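Local coordinates for histidinol-phosphate aminotransferase (Clostridium acetobutylicum, PDB 3FTB), which probably transfers amino groups between substrates with the aid of pyridoxal 5'-phosphate, as histidinol-phosphate aminotransferases of the class I and II family do, at residues I91-S94 with I95-F98; Y108-Y111 with E112-K116; T262-I265 with E266-L270; K342-K345 with K346-F350. All blocks are in the same frame, centred on the assembly; numbering follows the deposited sequence.

In the fold
In chain order, the four local contacts sit at the end of helix 87-95, on helix 110-117, at the start of helix 262-285 and at the start of helix 344-359. Interactions 1 and 2 touch each other, with centres 10 Å apart, and their helices pack together beside the seven-stranded mixed sheet. Interaction 3 lies on the opposite side of the chain's centre from both, its centre about 32 Å from each; the centre of interaction 4 is about 37 Å from that of interaction 1 and 31 Å from that of interaction 2. Interactions 3 and 4 have centres 19 Å apart and do not touch, but the long helices that carry them, 262-285 and 344-359, pack together farther along.

Interaction 1 of 4, residues I91-S94 with I95-F98; sequences IELS and ISLF
This is a helix-terminus contact: Ile91-Ser94 lies in the final part of helix 87-95, and the chain turns off it through a type I beta turn from Ile95 to Phe98, ahead of strand 100-105. Ile95 N still makes the helical bond to Ile91 O (3.2 Å), and Ser96 N follows with Glu92 O at 2.8 Å, adding a weak bond to Leu93 O. Ser96 then folds its hydroxyl back to the chain. With chi1 at 78°, Ser96 OG sits between its own N and carbonyl carbon and donates to Leu93 O at 2.5 Å, unusually short, while Lys241 gives the same hydroxyl a second partner. Leu97 covers that carbonyl too, its CG and CD2 each 3.2 Å from Leu93 O. Ile91 and Ile95 run side by side and point the same way, Ile91 CG2 meeting Ile95 CD1 at 3.9 Å. The buried carboxylate of Glu92 is held by a salt bridge with Lys117 and a hydrogen bond with His118, and Asn243 of the second subunit adds a weak bond. Ile91 rests against helix 110-117, Ser94 touches strands 179-183 and 207-212, and Phe98 packs on strand 179-183, so the helix end is wedged between a neighbouring helix and the large sheet.

Interaction 2 of 4, residues Y108-Y111 with E112-K116; sequences YAEY and EINAK
Ile113 lays its longer branch over the carbonyl of Ala109, one helical turn back: CG1 comes within 3.2 Å of Ala109 O, and CD1 runs on to meet Ala109 CB at 3.9 Å. The branch gets there because CG1 stands beside its own backbone N (chi1 -65°), which turns it back toward the preceding turn. Ala109 O also accepts Ile113 N at 3.2 Å through a nearly straight N-H (170°). The next two turn bonds, Asn114 N to Glu110 O and Ala115 N to Tyr111 O, are comparable in length. Glu110 and Asn114 pass each other at a slant, Asn114 CB lying 3.4 Å from Glu110 O; the glutamate is poorly ordered. Nearer the helix start, Tyr108 O sits 3.5 Å above one face of the Tyr111 ring, toward its rim, and Tyr111 CE1 lies in plane at the edge of the Tyr108 ring. The hydroxyl of Tyr111 is held by Asp183. A water spans Tyr108 O and Glu112 N by weak bonds. Helix 110-117 is the connecting helix of a beta-alpha-beta unit: Tyr111 and Glu112 touch strand 100-105, Glu112 and Ala115 touch strand 121-126, Ala115 also reaching Val120 just before it, and Glu110, Tyr111 and Asn114 pack on helix 87-95.

Interaction 3 of 4, residues T262-I265 with E266-L270; sequences TNYI and EESLL
Residues 262-270 form the first two and a half turns of helix 262-285, and the backbone bonds joining the two halves are all weak. Glu266 N reaches Thr262 O at 2.9 Å but with an N-H angle of only 125°, whereas Leu269 N to Ile265 O is straight at 170° but long. Ser268 N likewise makes a weak bond to Tyr264 O. The serine side chain reinforces that turn: its OG, beside its own backbone N with chi1 at -66°, donates to Tyr264 O at 2.7 Å, so that carbonyl takes the hydroxyl firmly and the amide only weakly. Ser268 OG also lies 3.7 Å above one face of the Tyr264 ring, displaced toward the rim, and the ring's own hydroxyl is bonded to Gly39 O. Glu266 runs extended back along the helix, its CG 3.1 Å from Thr262 O, and its side chain lies beside that of Asn263, pointing the same way. Ile265 CG2 and Leu269 CD2 make a looser apolar contact at 4.3 Å. A buried serine bonded to the carbonyl four residues earlier is a familiar helix motif; here it lies beside the tyrosine that ties the helix start to the loop containing Asn36 and Gly39.

Interaction 4 of 4, residues K342-K345 with K346-F350; sequences KDEK and KNTKF
Lys346 lies aslant two side chains, Asp343 and Lys342, at the start of helix 344-359. Toward the aspartate its chain bends only at its last torsion, bringing Lys346 NZ to Asp343 OD2 at 3.1 Å, a salt bridge on the syn side of the carboxylate and 19° out of its plane. The aspartate meets it partway, since chi1 of 53° sets its CG between its own N and carbonyl carbon and turns the carboxylate toward the helix. Against Lys342 the contact is aliphatic: CD of Lys342 packs on CD of Lys346 at 3.9 Å. The NZ atoms of Lys342 and Lys346 are 6.5 Å apart, that of Lys342 reaching over to Tyr31 in a cation-pi contact. Asp343 occupies the N-cap position, so its carboxylate may also suit the positive end of the helix dipole, and Asp343 O accepts Asn347 N at 3.0 Å in the first helical turn. Asn347 slants across Lys342 and turns its amide back to it, OD1 taking Lys342 N at 3.2 Å. This buried amide is fastened further by outside partners, Tyr31 OH on OD1 and Glu275 on ND2. Glu344 and Thr348 instead lie side by side and point the same way. Thr348 grips Glu344 O twice, its N at 2.8 Å and its OG1 at 3.0 Å, from opposite faces of the carbonyl plane. The threonine hydroxyl also bonds Arg278, and Asn347 packs on Arg278 and Phe279, both residues of helix 262-285.

Interaction 1 of 4, residues I91-S94 with I95-F98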
loop_
_atom_site.group_PDB
_atom_site.type_symbol
_atom_site.label_atom_id
_atom_site.label_comp_id
_atom_site.label_asym_id
_atom_site.label_seq_id
_atom_site.Cartn_x
_atom_site.Cartn_y
_atom_site.Cartn_z
ATOM N N ILE A 91 4.814 -11.106 3.603
ATOM C CA ILE A 91 4.458 -12.329 4.321
ATOM C C ILE A 91 3.244 -12.992 3.675
ATOM O O ILE A 91 3.292 -14.167 3.290
ATOM C CB ILE A 91 4.139 -12.027 5.796
ATOM C CG1 ILE A 91 5.383 -11.479 6.504
ATOM C CG2 ILE A 91 3.601 -13.273 6.495
ATOM C CD1 ILE A 91 5.126 -11.005 7.917
ATOM N N GLU A 92 2.162 -12.230 3.541
ATOM C CA GLU A 92 0.967 -12.725 2.864
ATOM C C GLU A 92 1.270 -13.229 1.455
ATOM O O GLU A 92 0.940 -14.365 1.117
ATOM C CB GLU A 92 -0.120 -11.648 2.803
ATOM C CG GLU A 92 -1.253 -11.985 1.843
ATOM C CD GLU A 92 -2.448 -11.072 2.007
ATOM O OE1 GLU A 92 -2.740 -10.682 3.156
ATOM O OE2 GLU A 92 -3.098 -10.745 0.990
ATOM N N LEU A 93 1.900 -12.378 0.642
ATOM C CA LEU A 93 2.132 -12.675 -0.773
ATOM C C LEU A 93 3.038 -13.873 -1.014
ATOM O O LEU A 93 2.767 -14.697 -1.890
ATOM C CB LEU A 93 2.701 -11.459 -1.503
ATOM C CG LEU A 93 1.695 -10.367 -1.854
ATOM C CD1 LEU A 93 2.433 -9.144 -2.305
ATOM C CD2 LEU A 93 0.720 -10.836 -2.919
ATOM N N SER A 94 4.124 -13.962 -0.255
ATOM C CA SER A 94 5.029 -15.088 -0.411
ATOM C C SER A 94 4.333 -16.394 -0.016
ATOM O O SER A 94 4.590 -17.451 -0.588
ATOM C CB SER A 94 6.317 -14.874 0.381
ATOM O OG SER A 94 6.046 -14.607 1.744
ATOM N N ILE A 95 3.425 -16.312 0.944
ATOM C CA ILE A 95 2.690 -17.493 1.377
ATOM C C ILE A 95 1.546 -17.792 0.400
ATOM O O ILE A 95 1.119 -18.945 0.256
ATOM C CB ILE A 95 2.168 -17.331 2.827
ATOM C CG1 ILE A 95 3.335 -17.338 3.822
ATOM C CG2 ILE A 95 1.158 -18.425 3.177
ATOM C CD1 ILE A 95 2.931 -16.936 5.237
ATOM N N SER A 96 1.077 -16.755 -0.290
ATOM C CA SER A 96 0.001 -16.898 -1.273
ATOM C C SER A 96 0.413 -17.773 -2.450
ATOM O O SER A 96 -0.436 -18.215 -3.227
ATOM C CB SER A 96 -0.458 -15.528 -1.789
ATOM O OG SER A 96 0.437 -15.001 -2.762
ATOM N N LEU A 97 1.715 -18.031 -2.561
ATOM C CA LEU A 97 2.280 -18.714 -3.719
ATOM C C LEU A 97 2.193 -20.232 -3.625
ATOM O O LEU A 97 2.285 -20.924 -4.644
ATOM C CB LEU A 97 3.745 -18.331 -3.887
ATOM C CG LEU A 97 4.070 -16.845 -3.909
ATOM C CD1 LEU A 97 5.496 -16.638 -4.399
ATOM C CD2 LEU A 97 3.060 -16.087 -4.787
ATOM N N PHE A 98 2.028 -20.756 -2.413
ATOM C CA PHE A 98 2.099 -22.204 -2.211
ATOM C C PHE A 98 0.785 -22.809 -1.756
ATOM O O PHE A 98 -0.100 -22.101 -1.283
ATOM C CB PHE A 98 3.215 -22.544 -1.230
ATOM C CG PHE A 98 4.465 -21.784 -1.490
ATOM C CD1 PHE A 98 5.281 -22.128 -2.546
ATOM C CD2 PHE A 98 4.802 -20.690 -0.712
ATOM C CE1 PHE A 98 6.436 -21.413 -2.806
ATOM C CE2 PHE A 98 5.947 -19.974 -0.962
ATOM C CZ PHE A 98 6.768 -20.329 -2.018
#

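Interaction 2 of 4, residues Y108-Y111 with E112-K116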
loop_
_atom_site.group_PDB
_atom_site.type_symbol
_atom_site.label_atom_id
_atom_site.label_comp_id
_atom_site.label_asym_id
_atom_site.label_seq_id
_atom_site.Cartn_x
_atom_site.Cartn_y
_atom_site.Cartn_z
ATOM N N TYR A 108 4.705 -15.654 15.009
ATOM C CA TYR A 108 3.870 -14.505 14.666
ATOM C C TYR A 108 2.564 -14.947 14.005
ATOM O O TYR A 108 2.575 -15.630 12.969
ATOM C CB TYR A 108 4.676 -13.600 13.749
ATOM C CG TYR A 108 4.055 -12.278 13.390
ATOM C CD1 TYR A 108 3.590 -11.420 14.365
ATOM C CD2 TYR A 108 3.978 -11.867 12.057
ATOM C CE1 TYR A 108 3.028 -10.193 14.028
ATOM C CE2 TYR A 108 3.430 -10.637 11.711
ATOM C CZ TYR A 108 2.956 -9.804 12.700
ATOM O OH TYR A 108 2.409 -8.585 12.355
ATOM N N ALA A 109 1.447 -14.555 14.617
ATOM C CA ALA A 109 0.104 -14.954 14.191
ATOM C C ALA A 109 -0.128 -14.875 12.684
ATOM O O ALA A 109 -0.799 -15.736 12.122
ATOM C CB ALA A 109 -0.941 -14.128 14.914
ATOM N N GLU A 110 0.419 -13.841 12.047
ATOM C CA GLU A 110 0.205 -13.585 10.617
ATOM C C GLU A 110 0.626 -14.711 9.646
ATOM O O GLU A 110 0.107 -14.790 8.529
ATOM C CB GLU A 110 0.839 -12.245 10.194
ATOM C CG GLU A 110 1.123 -12.154 8.677
ATOM C CD GLU A 110 1.325 -10.728 8.142
ATOM O OE1 GLU A 110 2.160 -9.987 8.701
ATOM O OE2 GLU A 110 0.663 -10.360 7.140
ATOM N N TYR A 111 1.555 -15.578 10.038
ATOM C CA TYR A 111 1.920 -16.660 9.125
ATOM C C TYR A 111 0.684 -17.511 8.798
ATOM O O TYR A 111 0.343 -17.678 7.629
ATOM C CB TYR A 111 3.061 -17.538 9.656
ATOM C CG TYR A 111 4.298 -16.797 10.122
ATOM C CD1 TYR A 111 4.581 -15.515 9.669
ATOM C CD2 TYR A 111 5.195 -17.392 10.998
ATOM C CE1 TYR A 111 5.713 -14.834 10.091
ATOM C CE2 TYR A 111 6.336 -16.714 11.432
ATOM C CZ TYR A 111 6.585 -15.433 10.970
ATOM O OH TYR A 111 7.709 -14.754 11.388
ATOM N N GLU A 112 0.017 -18.023 9.833
ATOM C CA GLU A 112 -1.154 -18.898 9.681
ATOM C C GLU A 112 -2.437 -18.177 9.247
ATOM O O GLU A 112 -3.269 -18.744 8.524
ATOM C CB GLU A 112 -1.431 -19.656 10.983
ATOM C CG GLU A 112 -2.653 -20.565 10.903
ATOM C CD GLU A 112 -3.080 -21.117 12.246
ATOM O OE1 GLU A 112 -2.505 -20.696 13.274
ATOM O OE2 GLU A 112 -3.995 -21.971 12.271
ATOM N N ILE A 113 -2.612 -16.948 9.717
ATOM C CA ILE A 113 -3.729 -16.124 9.286
ATOM C C ILE A 113 -3.739 -16.074 7.765
ATOM O O ILE A 113 -4.734 -16.409 7.123
ATOM C CB ILE A 113 -3.567 -14.683 9.769
ATOM C CG1 ILE A 113 -3.624 -14.615 11.292
ATOM C CG2 ILE A 113 -4.626 -13.782 9.127
ATOM C CD1 ILE A 113 -3.247 -13.243 11.843
ATOM N N ASN A 114 -2.613 -15.651 7.199
ATOM C CA ASN A 114 -2.491 -15.477 5.753
ATOM C C ASN A 114 -2.623 -16.772 4.978
ATOM O O ASN A 114 -3.263 -16.812 3.930
ATOM C CB ASN A 114 -1.185 -14.772 5.404
ATOM C CG ASN A 114 -1.247 -13.291 5.690
ATOM O OD1 ASN A 114 -0.338 -12.726 6.287
ATOM N ND2 ASN A 114 -2.338 -12.652 5.280
ATOM N N ALA A 115 -2.015 -17.830 5.500
ATOM C CA ALA A 115 -2.176 -19.157 4.928
ATOM C C ALA A 115 -3.652 -19.473 4.718
ATOM O O ALA A 115 -4.077 -19.723 3.590
ATOM C CB ALA A 115 -1.508 -20.221 5.815
ATOM N N LYS A 116 -4.423 -19.465 5.807
ATOM C CA LYS A 116 -5.873 -19.651 5.724
ATOM C C LYS A 116 -6.493 -18.663 4.736
ATOM O O LYS A 116 -7.362 -19.029 3.950
ATOM C CB LYS A 116 -6.529 -19.530 7.107
ATOM C CG LYS A 116 -6.033 -20.568 8.122
ATOM C CD LYS A 116 -7.072 -20.915 9.209
ATOM C CE LYS A 116 -7.202 -19.818 10.251
ATOM N NZ LYS A 116 -7.528 -20.347 11.609
HETATM O O HOH W 1 1.724 -18.826 12.732
#

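Interaction 3 of 4, residues T262-I265 with E266-L270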
loop_
_atom_site.group_PDB
_atom_site.type_symbol
_atom_site.label_atom_id
_atom_site.label_comp_id
_atom_site.label_asym_id
_atom_site.label_seq_id
_atom_site.Cartn_x
_atom_site.Cartn_y
_atom_site.Cartn_z
ATOM N N THR A 262 24.247 4.911 9.313
ATOM C CA THR A 262 25.047 4.034 10.164
ATOM C C THR A 262 25.087 4.493 11.622
ATOM O O THR A 262 25.194 3.670 12.526
ATOM C CB THR A 262 26.505 3.857 9.624
ATOM O OG1 THR A 262 26.942 5.072 9.003
ATOM C CG2 THR A 262 26.554 2.753 8.591
ATOM N N ASN A 263 25.002 5.799 11.852
ATOM C CA ASN A 263 25.074 6.313 13.223
ATOM C C ASN A 263 23.757 6.238 14.012
ATOM O O ASN A 263 23.742 6.383 15.237
ATOM C CB ASN A 263 25.687 7.714 13.257
ATOM C CG ASN A 263 27.185 7.696 12.987
ATOM O OD1 ASN A 263 27.922 6.887 13.560
ATOM N ND2 ASN A 263 27.643 8.584 12.108
ATOM N N TYR A 264 22.657 6.007 13.304
ATOM C CA TYR A 264 21.398 5.671 13.949
ATOM C C TYR A 264 21.449 4.191 14.279
ATOM O O TYR A 264 20.988 3.753 15.338
ATOM C CB TYR A 264 20.208 5.946 13.026
ATOM C CG TYR A 264 18.896 5.463 13.599
ATOM C CD1 TYR A 264 18.128 6.288 14.404
ATOM C CD2 TYR A 264 18.442 4.172 13.359
ATOM C CE1 TYR A 264 16.934 5.852 14.936
ATOM C CE2 TYR A 264 17.247 3.721 13.898
ATOM C CZ TYR A 264 16.498 4.570 14.684
ATOM O OH TYR A 264 15.308 4.144 15.230
ATOM N N ILE A 265 22.026 3.424 13.360
ATOM C CA ILE A 265 22.148 1.986 13.533
ATOM C C ILE A 265 23.122 1.575 14.655
ATOM O O ILE A 265 22.969 0.513 15.247
ATOM C CB ILE A 265 22.524 1.309 12.193
ATOM C CG1 ILE A 265 21.425 1.567 11.153
ATOM C CG2 ILE A 265 22.754 -0.192 12.384
ATOM C CD1 ILE A 265 21.807 1.219 9.703
ATOM N N GLU A 266 24.108 2.413 14.959
ATOM C CA GLU A 266 25.114 2.063 15.967
ATOM C C GLU A 266 24.713 2.513 17.367
ATOM O O GLU A 266 25.033 1.862 18.373
ATOM C CB GLU A 266 26.465 2.677 15.603
ATOM C CG GLU A 266 27.113 2.085 14.368
ATOM C CD GLU A 266 28.393 2.809 13.997
ATOM O OE1 GLU A 266 29.221 2.215 13.273
ATOM O OE2 GLU A 266 28.570 3.969 14.433
ATOM N N GLU A 267 24.032 3.649 17.422
ATOM C CA GLU A 267 23.516 4.171 18.673
ATOM C C GLU A 267 22.422 3.218 19.172
ATOM O O GLU A 267 22.189 3.070 20.373
ATOM C CB GLU A 267 22.960 5.583 18.448
ATOM C CG GLU A 267 22.657 6.367 19.724
ATOM C CD GLU A 267 21.513 7.363 19.552
ATOM O OE1 GLU A 267 20.709 7.514 20.500
ATOM O OE2 GLU A 267 21.416 7.983 18.472
ATOM N N SER A 268 21.770 2.553 18.225
ATOM C CA SER A 268 20.691 1.623 18.527
ATOM C C SER A 268 21.244 0.301 19.081
ATOM O O SER A 268 20.802 -0.174 20.129
ATOM C CB SER A 268 19.813 1.403 17.282
ATOM O OG SER A 268 19.132 2.597 16.912
ATOM N N LEU A 269 22.209 -0.291 18.381
ATOM C CA LEU A 269 22.925 -1.458 18.904
ATOM C C LEU A 269 23.484 -1.174 20.298
ATOM O O LEU A 269 23.415 -2.015 21.196
ATOM C CB LEU A 269 24.063 -1.859 17.963
ATOM C CG LEU A 269 23.756 -2.950 16.932
ATOM C CD1 LEU A 269 22.262 -3.218 16.823
ATOM C CD2 LEU A 269 24.355 -2.604 15.574
ATOM N N LEU A 270 24.041 0.020 20.463
ATOM C CA LEU A 270 24.568 0.464 21.742
ATOM C C LEU A 270 23.482 0.293 22.805
ATOM O O LEU A 270 23.751 -0.029 23.970
ATOM C CB LEU A 270 24.979 1.934 21.634
ATOM C CG LEU A 270 26.397 2.310 22.060
ATOM C CD1 LEU A 270 26.441 3.759 22.515
ATOM C CD2 LEU A 270 26.911 1.380 23.154
#

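Interaction 4 of 4, residues K342-K345 with K346-F350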
loop_
_atom_site.group_PDB
_atom_site.type_symbol
_atom_site.label_atom_id
_atom_site.label_comp_id
_atom_site.label_asym_id
_atom_site.label_seq_id
_atom_site.Cartn_x
_atom_site.Cartn_y
_atom_site.Cartn_z
ATOM N N LYS A 342 12.643 -1.721 25.993
ATOM C CA LYS A 342 12.784 -0.336 25.566
ATOM C C LYS A 342 14.050 0.248 26.153
ATOM O O LYS A 342 15.008 -0.474 26.428
ATOM C CB LYS A 342 11.580 0.481 26.037
ATOM C CG LYS A 342 10.261 -0.151 25.653
ATOM C CD LYS A 342 9.081 0.587 26.236
ATOM C CE LYS A 342 7.780 0.025 25.690
ATOM N NZ LYS A 342 7.583 0.394 24.265
ATOM N N ASP A 343 14.042 1.563 26.350
ATOM C CA ASP A 343 15.139 2.261 27.007
ATOM C C ASP A 343 15.109 2.057 28.536
ATOM O O ASP A 343 14.060 1.783 29.125
ATOM C CB ASP A 343 15.073 3.746 26.670
ATOM C CG ASP A 343 13.710 4.352 26.970
ATOM O OD1 ASP A 343 13.603 5.125 27.944
ATOM O OD2 ASP A 343 12.742 4.056 26.239
ATOM N N GLU A 344 16.274 2.193 29.162
ATOM C CA GLU A 344 16.442 1.966 30.597
ATOM C C GLU A 344 15.391 2.656 31.483
ATOM O O GLU A 344 14.896 2.072 32.450
ATOM C CB GLU A 344 17.866 2.372 31.012
ATOM C CG GLU A 344 18.259 2.002 32.449
ATOM C CD GLU A 344 19.740 1.631 32.586
ATOM O OE1 GLU A 344 20.423 1.494 31.549
ATOM O OE2 GLU A 344 20.224 1.463 33.726
ATOM N N LYS A 345 15.047 3.893 31.154
ATOM C CA LYS A 345 14.111 4.660 31.978
ATOM C C LYS A 345 12.705 4.052 32.020
ATOM O O LYS A 345 12.139 3.851 33.094
ATOM C CB LYS A 345 14.032 6.104 31.490
ATOM C CG LYS A 345 13.512 7.084 32.530
ATOM C CD LYS A 345 13.247 8.453 31.915
ATOM C CE LYS A 345 13.353 9.567 32.949
ATOM N NZ LYS A 345 14.780 9.863 33.282
ATOM N N LYS A 346 12.139 3.774 30.848
ATOM C CA LYS A 346 10.840 3.106 30.769
ATOM C C LYS A 346 10.881 1.699 31.376
ATOM O O LYS A 346 9.920 1.250 32.009
ATOM C CB LYS A 346 10.346 3.037 29.316
ATOM C CG LYS A 346 10.008 4.398 28.705
ATOM C CD LYS A 346 9.113 4.254 27.478
ATOM C CE LYS A 346 8.988 5.559 26.722
ATOM N NZ LYS A 346 10.318 5.998 26.222
ATOM N N ASN A 347 12.007 1.015 31.172
ATOM C CA ASN A 347 12.216 -0.342 31.656
ATOM C C ASN A 347 12.268 -0.432 33.184
ATOM O O ASN A 347 11.705 -1.346 33.788
ATOM C CB ASN A 347 13.502 -0.916 31.048
ATOM C CG ASN A 347 13.291 -1.478 29.649
ATOM O OD1 ASN A 347 12.177 -1.451 29.111
ATOM N ND2 ASN A 347 14.358 -2.002 29.059
ATOM N N THR A 348 12.962 0.511 33.809
ATOM C CA THR A 348 13.046 0.524 35.259
ATOM C C THR A 348 11.664 0.816 35.840
ATOM O O THR A 348 11.263 0.240 36.846
ATOM C CB THR A 348 14.069 1.559 35.750
ATOM O OG1 THR A 348 15.380 1.193 35.295
ATOM C CG2 THR A 348 14.061 1.637 37.274
ATOM N N LYS A 349 10.927 1.702 35.180
ATOM C CA LYS A 349 9.559 1.998 35.586
ATOM C C LYS A 349 8.717 0.731 35.485
ATOM O O LYS A 349 8.027 0.345 36.430
ATOM C CB LYS A 349 8.970 3.090 34.694
ATOM C CG LYS A 349 7.805 3.829 35.322
ATOM C CD LYS A 349 6.988 4.572 34.285
ATOM C CE LYS A 349 5.993 5.515 34.947
ATOM N NZ LYS A 349 6.651 6.484 35.880
ATOM N N PHE A 350 8.780 0.089 34.323
ATOM C CA PHE A 350 8.115 -1.191 34.086
ATOM C C PHE A 350 8.349 -2.227 35.205
ATOM O O PHE A 350 7.397 -2.801 35.754
ATOM C CB PHE A 350 8.583 -1.762 32.742
ATOM C CG PHE A 350 8.037 -3.121 32.444
ATOM C CD1 PHE A 350 6.705 -3.281 32.065
ATOM C CD2 PHE A 350 8.847 -4.246 32.550
ATOM C CE1 PHE A 350 6.190 -4.537 31.792
ATOM C CE2 PHE A 350 8.340 -5.512 32.279
ATOM C CZ PHE A 350 7.007 -5.654 31.900
#